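PDB 5TA0: glycoside Hydrolase from Bacteroides uniformis, which binds the agarose fragment neoagarooctaose and, as a family 86 glycoside hydrolase of a gut symbiont, probably hydrolyses agarose. Local coordinates for residues G86-V91 with L136-Q141; R178-Y183 with P193-C198. All blocks are in the same frame, centred on the assembly; numbering follows the deposited sequence.

Interaction 1: residues G86-V91 with L136-Q141; sequences GMIKTV and LILCNQ. With GAL (beta-D-galactopyranose), chain C; AAL (3,6-anhydro-alpha-L-galactopyranose), chain B; SO4 (sulfate ion), chain F.
Lys-89 lies across the end of Gln-141 at about a right angle and donates from NZ to its OE1, 2.8 Å away. CG of Lys-89 stands anti to the backbone N (chi1 -167°) and the rest of the chain is extended, which carries the ammonium from the helix to the amide. It arrives above the amide plane, 41° out of it, and not on a lone pair. The same amide points NE2 into the glycan site: Gln-141 NE2 gives a nearly straight bond to GAL O4 at 3.0 Å and also bonds Thr-85 OG1, so both ends of the group are engaged and its rotation is fixed. The positive charge of Lys-89 NZ beside OE1 would probably polarise the amide and strengthen NE2 as a donor. Gly-86 CA comes within 3.5 Å of GAL O3, where its lack of a side chain leaves room for the sugar.

The tight part lies beneath. Ile-88 sets CG2 against Cys-139 O (3.6 Å) and CD1 against Asn-140 OD1 (3.5 Å), with CG2 also 4.2 Å from Leu-138 CD1. Cys-139 O is buried here without a polar partner, while Asn-140 ND2 is held by Val-200 O. On the outer face, by contrast, Thr-90 is exposed, does not touch the strand and has a sulfate beside it.

The helix and strand axes pass 7.9 Å apart at -38°, in an alpha/beta barrel. Strand 134-140 runs between parallel strands 80-84 and 197-199, helix 170-183 covers Ile-88 with Tyr-176 and Tyr-179, and helix 107-123 packs on Val-91.

Interaction 2: residues R178-Y183 with P193-C198; sequences RYIKEY and PKPGFC
The last turns of helix 170-183 run beside the loop that enters strand 197-199, the two backbones coming nearest at Ile-180 and Lys-194, whose CA atoms are 7.4 Å apart. Lys-194 bends at its second torsion (chi2 -86°) and then extends, bringing NZ to Ile-180 O at 2.8 Å; it approaches from above the carbonyl plane, 44° out of it. A water accepts from Lys-194 NZ and donates to Lys-181 O, each at 2.9 Å, and a weak bond reaches Phe-184 O. The ammonium thus sits among carbonyls at the helix C-terminus, where its charge should suit the negative end of the helix dipole. Strand 134-140, helix 170-183 and strand 197-199 form a beta-alpha-beta unit of the barrel, with the two strands parallel neighbours. A methionine in place of Lys-194 would probably leave Ile-180 O without this donor and the water without one of its anchors. Deeper in, the two branches of Ile-180 diverge: CG2 lies 4.1 Å from Lys-194 CD and, more loosely, near Pro-195 CD (4.5 Å), while CD1 meets Cys-198 SG at 3.7 Å. Helix 219-236 adds Val-233 against Ile-180.

How the interactions relate
From the N terminus, strand 80-84 leads into helix 86-94, and interaction 1 closes the long excursion through helix 107-123 by bringing this first helix, 86-94, against strand 134-140. The chain then enters helix 170-183, and interaction 2 closes the shorter connection, nine residues between its two segments, that leads to strand 197-199. The two loops follow in series, neither nested nor crossed. They adjoin all the same, with centres 10 Å apart: strands 134-140 and 197-199 are neighbours in the sheet, probably bonded from Leu-138 N to Phe-197 O, and Tyr-179 packs on Met-87 and Ile-88. Helices 86-94 and 170-183 are thus tied to neighbouring barrel strands, interaction 1 alone contributing residues to the glycan pocket.

Interaction 1: residues G86-V91 with L136-Q141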
ATOM      1  N   GLY A  86     -18.692  -5.097  -5.303  1.00  7.99           N
ATOM      2  CA  GLY A  86     -20.136  -4.945  -5.357  1.00  8.15           C
ATOM      3  C   GLY A  86     -20.863  -5.952  -6.222  1.00  8.28           C
ATOM      4  O   GLY A  86     -21.961  -6.383  -5.857  1.00  9.07           O
ATOM      5  N   MET A  87     -20.286  -6.355  -7.353  1.00  8.85           N
ATOM      6  CA  MET A  87     -20.997  -7.295  -8.215  1.00  9.36           C
ATOM      7  C   MET A  87     -21.131  -8.645  -7.522  1.00  8.51           C
ATOM      8  O   MET A  87     -22.229  -9.244  -7.508  1.00  8.39           O
ATOM      9  CB  MET A  87     -20.295  -7.455  -9.558  1.00 10.86           C
ATOM     10  CG  MET A  87     -21.076  -8.359 -10.514  1.00 12.45           C
ATOM     11  SD  MET A  87     -20.374  -8.618 -12.153  1.00 16.82           S
ATOM     12  CE  MET A  87     -20.811  -7.097 -12.933  1.00 18.42           C
ATOM     13  N   ILE A  88     -20.042  -9.141  -6.949  1.00  8.09           N
ATOM     14  CA  ILE A  88     -20.085 -10.420  -6.255  1.00  7.59           C
ATOM     15  C   ILE A  88     -21.059 -10.348  -5.054  1.00  7.77           C
ATOM     16  O   ILE A  88     -21.797 -11.313  -4.784  1.00  7.95           O
ATOM     17  CB  ILE A  88     -18.675 -10.965  -5.925  1.00  7.59           C
ATOM     18  CG1 ILE A  88     -18.750 -12.426  -5.471  1.00  7.51           C
ATOM     19  CG2 ILE A  88     -17.937 -10.093  -4.905  1.00  7.39           C
ATOM     20  CD1 ILE A  88     -17.399 -13.069  -5.329  1.00  7.43           C
ATOM     21  N   LYS A  89     -21.105  -9.211  -4.355  1.00  7.67           N
ATOM     22  CA  LYS A  89     -22.055  -9.077  -3.239  1.00  8.27           C
ATOM     23  C   LYS A  89     -23.489  -9.174  -3.721  1.00  8.34           C
ATOM     24  O   LYS A  89     -24.300  -9.846  -3.096  1.00  7.98           O
ATOM     25  CB  LYS A  89     -21.864  -7.732  -2.540  1.00  9.53           C
ATOM     26  CG  LYS A  89     -22.597  -7.673  -1.204  1.00 11.00           C
ATOM     27  CD  LYS A  89     -22.406  -6.316  -0.553  1.00 13.28           C
ATOM     28  CE  LYS A  89     -22.828  -6.290   0.892  1.00 15.22           C
ATOM     29  NZ  LYS A  89     -22.860  -4.859   1.319  1.00 16.05           N
ATOM     30  N   THR A  90     -23.816  -8.493  -4.817  1.00  8.71           N
ATOM     31  CA  THR A  90     -25.179  -8.540  -5.355  1.00  9.14           C
ATOM     32  C   THR A  90     -25.579  -9.955  -5.746  1.00  8.54           C
ATOM     33  O   THR A  90     -26.708 -10.398  -5.460  1.00  8.57           O
ATOM     34  CB  THR A  90     -25.352  -7.550  -6.513  1.00 10.05           C
ATOM     35  OG1 THR A  90     -25.097  -6.218  -6.025  1.00 12.14           O
ATOM     36  CG2 THR A  90     -26.741  -7.606  -7.079  1.00 11.16           C
ATOM     37  N   VAL A  91     -24.663 -10.698  -6.344  1.00  8.09           N
ATOM     38  CA  VAL A  91     -24.973 -12.079  -6.689  1.00  8.12           C
ATOM     39  C   VAL A  91     -25.178 -12.903  -5.425  1.00  8.15           C
ATOM     40  O   VAL A  91     -26.177 -13.612  -5.305  1.00  7.90           O
ATOM     41  CB  VAL A  91     -23.899 -12.692  -7.606  1.00  8.19           C
ATOM     42  CG1 VAL A  91     -24.122 -14.197  -7.755  1.00  8.43           C
ATOM     43  CG2 VAL A  91     -23.906 -11.975  -8.952  1.00  8.41           C
ATOM     44  N   LEU A 136      -7.650  -7.050 -12.153  1.00  7.51           N
ATOM     45  CA  LEU A 136      -8.634  -6.938 -11.081  1.00  7.32           C
ATOM     46  C   LEU A 136      -8.239  -7.616  -9.797  1.00  7.05           C
ATOM     47  O   LEU A 136      -7.832  -8.792  -9.788  1.00  7.42           O
ATOM     48  CB  LEU A 136      -9.990  -7.489 -11.536  1.00  7.98           C
ATOM     49  CG  LEU A 136     -11.168  -7.345 -10.577  1.00  8.64           C
ATOM     50  CD1 LEU A 136     -11.522  -5.887 -10.428  1.00  9.23           C
ATOM     51  CD2 LEU A 136     -12.354  -8.177 -11.059  1.00  9.07           C
ATOM     52  N   ILE A 137      -8.409  -6.874  -8.700  1.00  6.65           N
ATOM     53  CA  ILE A 137      -8.468  -7.444  -7.358  1.00  6.52           C
ATOM     54  C   ILE A 137      -9.931  -7.690  -7.026  1.00  6.31           C
ATOM     55  O   ILE A 137     -10.727  -6.769  -6.941  1.00  6.59           O
ATOM     56  CB  ILE A 137      -7.861  -6.492  -6.286  1.00  6.52           C
ATOM     57  CG1 ILE A 137      -6.455  -6.034  -6.693  1.00  6.64           C
ATOM     58  CG2 ILE A 137      -7.882  -7.153  -4.912  1.00  6.39           C
ATOM     59  CD1 ILE A 137      -5.916  -4.912  -5.834  1.00  6.94           C
ATOM     60  N   LEU A 138     -10.276  -8.960  -6.842  1.00  6.03           N
ATOM     61  CA  LEU A 138     -11.606  -9.363  -6.397  1.00  6.07           C
ATOM     62  C   LEU A 138     -11.574  -9.613  -4.882  1.00  6.15           C
ATOM     63  O   LEU A 138     -10.604 -10.128  -4.359  1.00  6.04           O
ATOM     64  CB  LEU A 138     -12.022 -10.624  -7.168  1.00  6.31           C
ATOM     65  CG  LEU A 138     -13.449 -11.135  -6.935  1.00  6.46           C
ATOM     66  CD1 LEU A 138     -14.515 -10.087  -7.262  1.00  6.56           C
ATOM     67  CD2 LEU A 138     -13.717 -12.392  -7.767  1.00  6.48           C
ATOM     68  N   CYS A 139     -12.643  -9.212  -4.193  1.00  6.43           N
ATOM     69  CA  CYS A 139     -12.774  -9.441  -2.760  1.00  6.71           C
ATOM     70  C   CYS A 139     -14.228  -9.487  -2.388  1.00  6.49           C
ATOM     71  O   CYS A 139     -15.072  -8.844  -3.049  1.00  7.43           O
ATOM     72  CB  CYS A 139     -12.069  -8.307  -2.004  1.00  6.90           C
ATOM     73  SG  CYS A 139     -11.941  -8.498  -0.208  1.00  7.72           S
ATOM     74  N   ASN A 140     -14.546 -10.230  -1.329  1.00  6.36           N
ATOM     75  CA  ASN A 140     -15.883 -10.195  -0.724  1.00  6.50           C
ATOM     76  C   ASN A 140     -15.930  -9.161   0.392  1.00  6.74           C
ATOM     77  O   ASN A 140     -15.064  -9.156   1.287  1.00  7.02           O
ATOM     78  CB  ASN A 140     -16.229 -11.553  -0.117  1.00  6.70           C
ATOM     79  CG  ASN A 140     -16.393 -12.618  -1.155  1.00  7.04           C
ATOM     80  OD1 ASN A 140     -17.412 -12.668  -1.845  1.00  7.17           O
ATOM     81  ND2 ASN A 140     -15.353 -13.433  -1.330  1.00  7.07           N
ATOM     82  N   GLN A 141     -16.983  -8.343   0.407  1.00  6.82           N
ATOM     83  CA  GLN A 141     -17.321  -7.612   1.637  1.00  6.86           C
ATOM     84  C   GLN A 141     -17.667  -8.616   2.742  1.00  6.92           C
ATOM     85  O   GLN A 141     -17.979  -9.779   2.485  1.00  6.87           O
ATOM     86  CB  GLN A 141     -18.481  -6.669   1.387  1.00  7.63           C
ATOM     87  CG  GLN A 141     -18.129  -5.525   0.465  1.00  8.64           C
ATOM     88  CD  GLN A 141     -19.312  -4.654   0.142  1.00 10.43           C
ATOM     89  OE1 GLN A 141     -20.145  -4.329   1.029  1.00 12.50           O
ATOM     90  NE2 GLN A 141     -19.444  -4.298  -1.125  1.00 10.77           N
TER
HETATM   91  C1  GAL C   5     -18.873  -0.959  -2.374  1.00 20.38           C
HETATM   92  C2  GAL C   5     -19.419  -1.475  -3.708  1.00 20.96           C
HETATM   93  C3  GAL C   5     -20.889  -1.093  -3.919  1.00 22.35           C
HETATM   94  C4  GAL C   5     -21.705  -1.445  -2.682  1.00 22.29           C
HETATM   95  C5  GAL C   5     -21.061  -0.809  -1.452  1.00 22.47           C
HETATM   96  C6  GAL C   5     -21.818  -1.098  -0.158  1.00 23.49           C
HETATM   97  O2  GAL C   5     -18.601  -0.930  -4.743  1.00 21.68           O
HETATM   98  O3  GAL C   5     -21.405  -1.716  -5.110  1.00 24.32           O
HETATM   99  O4  GAL C   5     -21.711  -2.869  -2.491  1.00 21.54           O
HETATM  100  O5  GAL C   5     -19.725  -1.311  -1.292  1.00 20.26           O
HETATM  101  O6  GAL C   5     -21.140  -0.499   0.962  1.00 26.56           O
HETATM  102  C1  AAL B   4     -14.926  -0.569   0.980  1.00 20.10           C
HETATM  103  C2  AAL B   4     -15.309  -2.039   0.709  1.00 20.27           C
HETATM  104  C3  AAL B   4     -15.859  -2.236  -0.694  1.00 18.78           C
HETATM  105  C4  AAL B   4     -16.966  -1.238  -0.948  1.00 19.38           C
HETATM  106  C5  AAL B   4     -16.159   0.016  -1.059  1.00 19.71           C
HETATM  107  C6  AAL B   4     -15.013  -0.431  -1.909  1.00 19.87           C
HETATM  108  O2  AAL B   4     -16.316  -2.483   1.626  1.00 20.69           O
HETATM  109  O3  AAL B   4     -14.856  -1.828  -1.630  1.00 19.35           O
HETATM  110  O4  AAL B   4     -17.573  -1.526  -2.225  1.00 19.76           O
HETATM  111  O5  AAL B   4     -15.648   0.405   0.220  1.00 19.87           O
HETATM  112  S   SO4 F 703     -28.612  -5.878  -4.129  1.00 33.14           S
HETATM  113  O1  SO4 F 703     -27.763  -6.856  -3.405  1.00 34.74           O
HETATM  114  O2  SO4 F 703     -27.742  -5.149  -5.093  1.00 35.81           O
HETATM  115  O3  SO4 F 703     -29.705  -6.549  -4.844  1.00 29.69           O
HETATM  116  O4  SO4 F 703     -29.213  -4.926  -3.144  1.00 34.17           O

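Interaction 2: residues R178-Y183 with P193-C198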
ATOM      1  N   ARG A 178     -17.157 -20.977  -7.483  1.00  7.07           N
ATOM      2  CA  ARG A 178     -18.121 -21.094  -8.589  1.00  7.74           C
ATOM      3  C   ARG A 178     -18.352 -19.742  -9.238  1.00  8.02           C
ATOM      4  O   ARG A 178     -18.439 -19.633 -10.449  1.00  8.14           O
ATOM      5  CB  ARG A 178     -19.436 -21.695  -8.137  1.00  8.02           C
ATOM      6  CG  ARG A 178     -19.386 -23.176  -7.806  1.00  8.93           C
ATOM      7  CD  ARG A 178     -20.787 -23.644  -7.456  1.00  9.43           C
ATOM      8  NE  ARG A 178     -20.828 -25.077  -7.237  1.00 10.82           N
ATOM      9  CZ  ARG A 178     -20.800 -25.991  -8.194  1.00 12.32           C
ATOM     10  NH1 ARG A 178     -20.804 -25.632  -9.457  1.00 13.67           N
ATOM     11  NH2 ARG A 178     -20.765 -27.282  -7.855  1.00 14.45           N
ATOM     12  N   TYR A 179     -18.453 -18.688  -8.435  1.00  7.66           N
ATOM     13  CA  TYR A 179     -18.650 -17.355  -8.988  1.00  7.80           C
ATOM     14  C   TYR A 179     -17.552 -17.027  -9.998  1.00  7.98           C
ATOM     15  O   TYR A 179     -17.820 -16.551 -11.120  1.00  8.52           O
ATOM     16  CB  TYR A 179     -18.638 -16.301  -7.852  1.00  7.59           C
ATOM     17  CG  TYR A 179     -18.802 -14.888  -8.356  1.00  7.62           C
ATOM     18  CD1 TYR A 179     -17.694 -14.133  -8.715  1.00  7.69           C
ATOM     19  CD2 TYR A 179     -20.061 -14.346  -8.516  1.00  7.83           C
ATOM     20  CE1 TYR A 179     -17.837 -12.855  -9.243  1.00  7.76           C
ATOM     21  CE2 TYR A 179     -20.229 -13.049  -8.993  1.00  8.14           C
ATOM     22  CZ  TYR A 179     -19.121 -12.318  -9.372  1.00  8.01           C
ATOM     23  OH  TYR A 179     -19.253 -11.049  -9.871  1.00  9.18           O
ATOM     24  N   ILE A 180     -16.314 -17.224  -9.594  1.00  8.31           N
ATOM     25  CA  ILE A 180     -15.156 -16.902 -10.433  1.00  8.69           C
ATOM     26  C   ILE A 180     -15.225 -17.724 -11.724  1.00  9.48           C
ATOM     27  O   ILE A 180     -15.089 -17.182 -12.831  1.00 10.30           O
ATOM     28  CB  ILE A 180     -13.822 -17.122  -9.688  1.00  8.80           C
ATOM     29  CG1 ILE A 180     -13.679 -16.170  -8.493  1.00  9.05           C
ATOM     30  CG2 ILE A 180     -12.627 -16.974 -10.622  1.00  9.23           C
ATOM     31  CD1 ILE A 180     -12.723 -16.681  -7.442  1.00  9.40           C
ATOM     32  N   LYS A 181     -15.499 -19.020 -11.589  1.00 10.24           N
ATOM     33  CA  LYS A 181     -15.539 -19.918 -12.750  1.00 11.14           C
ATOM     34  C   LYS A 181     -16.658 -19.565 -13.720  1.00 11.37           C
ATOM     35  O   LYS A 181     -16.472 -19.650 -14.942  1.00 12.73           O
ATOM     36  CB  LYS A 181     -15.723 -21.331 -12.236  1.00 12.65           C
ATOM     37  CG  LYS A 181     -15.795 -22.389 -13.338  1.00 14.40           C
ATOM     38  CD  LYS A 181     -15.859 -23.778 -12.712  1.00 17.58           C
ATOM     39  CE  LYS A 181     -16.017 -24.898 -13.756  1.00 19.86           C
ATOM     40  NZ  LYS A 181     -17.358 -24.930 -14.400  1.00 22.24           N
ATOM     41  N   GLU A 182     -17.823 -19.189 -13.195  1.00 10.45           N
ATOM     42  CA  GLU A 182     -19.030 -18.956 -14.006  1.00 10.90           C
ATOM     43  C   GLU A 182     -19.046 -17.578 -14.653  1.00 10.84           C
ATOM     44  O   GLU A 182     -19.444 -17.429 -15.817  1.00 11.94           O
ATOM     45  CB  GLU A 182     -20.309 -19.129 -13.168  1.00 12.12           C
ATOM     46  CG  GLU A 182     -20.552 -20.521 -12.571  1.00 13.09           C
ATOM     47  CD  GLU A 182     -20.980 -21.581 -13.547  1.00 14.48           C
ATOM     48  OE1 GLU A 182     -21.060 -21.331 -14.768  1.00 15.50           O
ATOM     49  OE2 GLU A 182     -21.249 -22.697 -13.041  1.00 16.61           O
ATOM     50  N   TYR A 183     -18.619 -16.550 -13.939  1.00  9.90           N
ATOM     51  CA  TYR A 183     -18.726 -15.196 -14.459  1.00  9.24           C
ATOM     52  C   TYR A 183     -17.592 -14.821 -15.433  1.00  9.27           C
ATOM     53  O   TYR A 183     -17.860 -14.253 -16.494  1.00  9.79           O
ATOM     54  CB  TYR A 183     -18.768 -14.180 -13.295  1.00  8.88           C
ATOM     55  CG  TYR A 183     -18.689 -12.759 -13.814  1.00  8.86           C
ATOM     56  CD1 TYR A 183     -19.663 -12.265 -14.674  1.00  8.99           C
ATOM     57  CD2 TYR A 183     -17.591 -11.941 -13.530  1.00  8.98           C
ATOM     58  CE1 TYR A 183     -19.571 -10.999 -15.211  1.00  9.33           C
ATOM     59  CE2 TYR A 183     -17.494 -10.658 -14.059  1.00  9.07           C
ATOM     60  CZ  TYR A 183     -18.494 -10.191 -14.907  1.00  9.26           C
ATOM     61  OH  TYR A 183     -18.418  -8.950 -15.500  1.00 10.64           O
ATOM     62  N   PRO A 193     -11.995 -10.625 -18.261  1.00  9.34           N
ATOM     63  CA  PRO A 193     -10.820 -11.362 -17.840  1.00  9.45           C
ATOM     64  C   PRO A 193     -10.831 -11.778 -16.371  1.00  9.44           C
ATOM     65  O   PRO A 193     -11.346 -11.057 -15.513  1.00  9.43           O
ATOM     66  CB  PRO A 193      -9.675 -10.384 -18.122  1.00  9.64           C
ATOM     67  CG  PRO A 193     -10.209  -9.559 -19.245  1.00  9.63           C
ATOM     68  CD  PRO A 193     -11.640  -9.366 -18.944  1.00  9.68           C
ATOM     69  N   LYS A 194     -10.277 -12.942 -16.078  1.00  9.79           N
ATOM     70  CA  LYS A 194     -10.180 -13.419 -14.701  1.00 10.53           C
ATOM     71  C   LYS A 194      -9.435 -12.403 -13.835  1.00  9.71           C
ATOM     72  O   LYS A 194      -8.542 -11.694 -14.300  1.00  9.71           O
ATOM     73  CB  LYS A 194      -9.448 -14.764 -14.625  1.00 12.71           C
ATOM     74  CG  LYS A 194     -10.147 -15.910 -15.327  1.00 16.22           C
ATOM     75  CD  LYS A 194     -11.169 -16.586 -14.445  1.00 19.85           C
ATOM     76  CE  LYS A 194     -12.058 -17.477 -15.317  1.00 23.19           C
ATOM     77  NZ  LYS A 194     -13.191 -18.113 -14.611  1.00 24.02           N
ATOM     78  N   PRO A 195      -9.809 -12.324 -12.547  1.00  9.03           N
ATOM     79  CA  PRO A 195      -9.016 -11.477 -11.641  1.00  8.93           C
ATOM     80  C   PRO A 195      -7.572 -11.896 -11.542  1.00  8.23           C
ATOM     81  O   PRO A 195      -7.258 -13.093 -11.624  1.00  8.97           O
ATOM     82  CB  PRO A 195      -9.733 -11.616 -10.289  1.00  9.77           C
ATOM     83  CG  PRO A 195     -10.644 -12.727 -10.413  1.00 10.29           C
ATOM     84  CD  PRO A 195     -10.858 -13.075 -11.842  1.00  9.20           C
ATOM     85  N   GLY A 196      -6.685 -10.920 -11.354  1.00  7.79           N
ATOM     86  CA  GLY A 196      -5.307 -11.236 -11.032  1.00  7.60           C
ATOM     87  C   GLY A 196      -5.092 -11.744  -9.623  1.00  7.36           C
ATOM     88  O   GLY A 196      -4.150 -12.483  -9.346  1.00  8.21           O
ATOM     89  N   PHE A 197      -5.983 -11.321  -8.698  1.00  7.19           N
ATOM     90  CA  PHE A 197      -5.830 -11.598  -7.269  1.00  7.17           C
ATOM     91  C   PHE A 197      -7.206 -11.731  -6.649  1.00  7.16           C
ATOM     92  O   PHE A 197      -8.089 -10.921  -6.935  1.00  6.97           O
ATOM     93  CB  PHE A 197      -5.120 -10.436  -6.570  1.00  7.44           C
ATOM     94  CG  PHE A 197      -3.760 -10.133  -7.110  1.00  7.61           C
ATOM     95  CD1 PHE A 197      -2.628 -10.716  -6.573  1.00  8.31           C
ATOM     96  CD2 PHE A 197      -3.617  -9.285  -8.205  1.00  7.71           C
ATOM     97  CE1 PHE A 197      -1.368 -10.406  -7.084  1.00  8.84           C
ATOM     98  CE2 PHE A 197      -2.361  -9.028  -8.741  1.00  8.43           C
ATOM     99  CZ  PHE A 197      -1.250  -9.583  -8.172  1.00  8.49           C
ATOM    100  N   CYS A 198      -7.378 -12.732  -5.795  1.00  6.76           N
ATOM    101  CA  CYS A 198      -8.597 -12.922  -5.005  1.00  7.58           C
ATOM    102  C   CYS A 198      -8.283 -12.803  -3.534  1.00  7.28           C
ATOM    103  O   CYS A 198      -7.758 -13.724  -2.904  1.00  7.38           O
ATOM    104  CB  CYS A 198      -9.249 -14.262  -5.329  1.00  8.24           C
ATOM    105  SG  CYS A 198      -9.936 -14.356  -6.999  1.00 11.89           S
TER
HETATM  106  O   HOH W   1     -13.922 -20.332 -16.246  1.00 38.03           O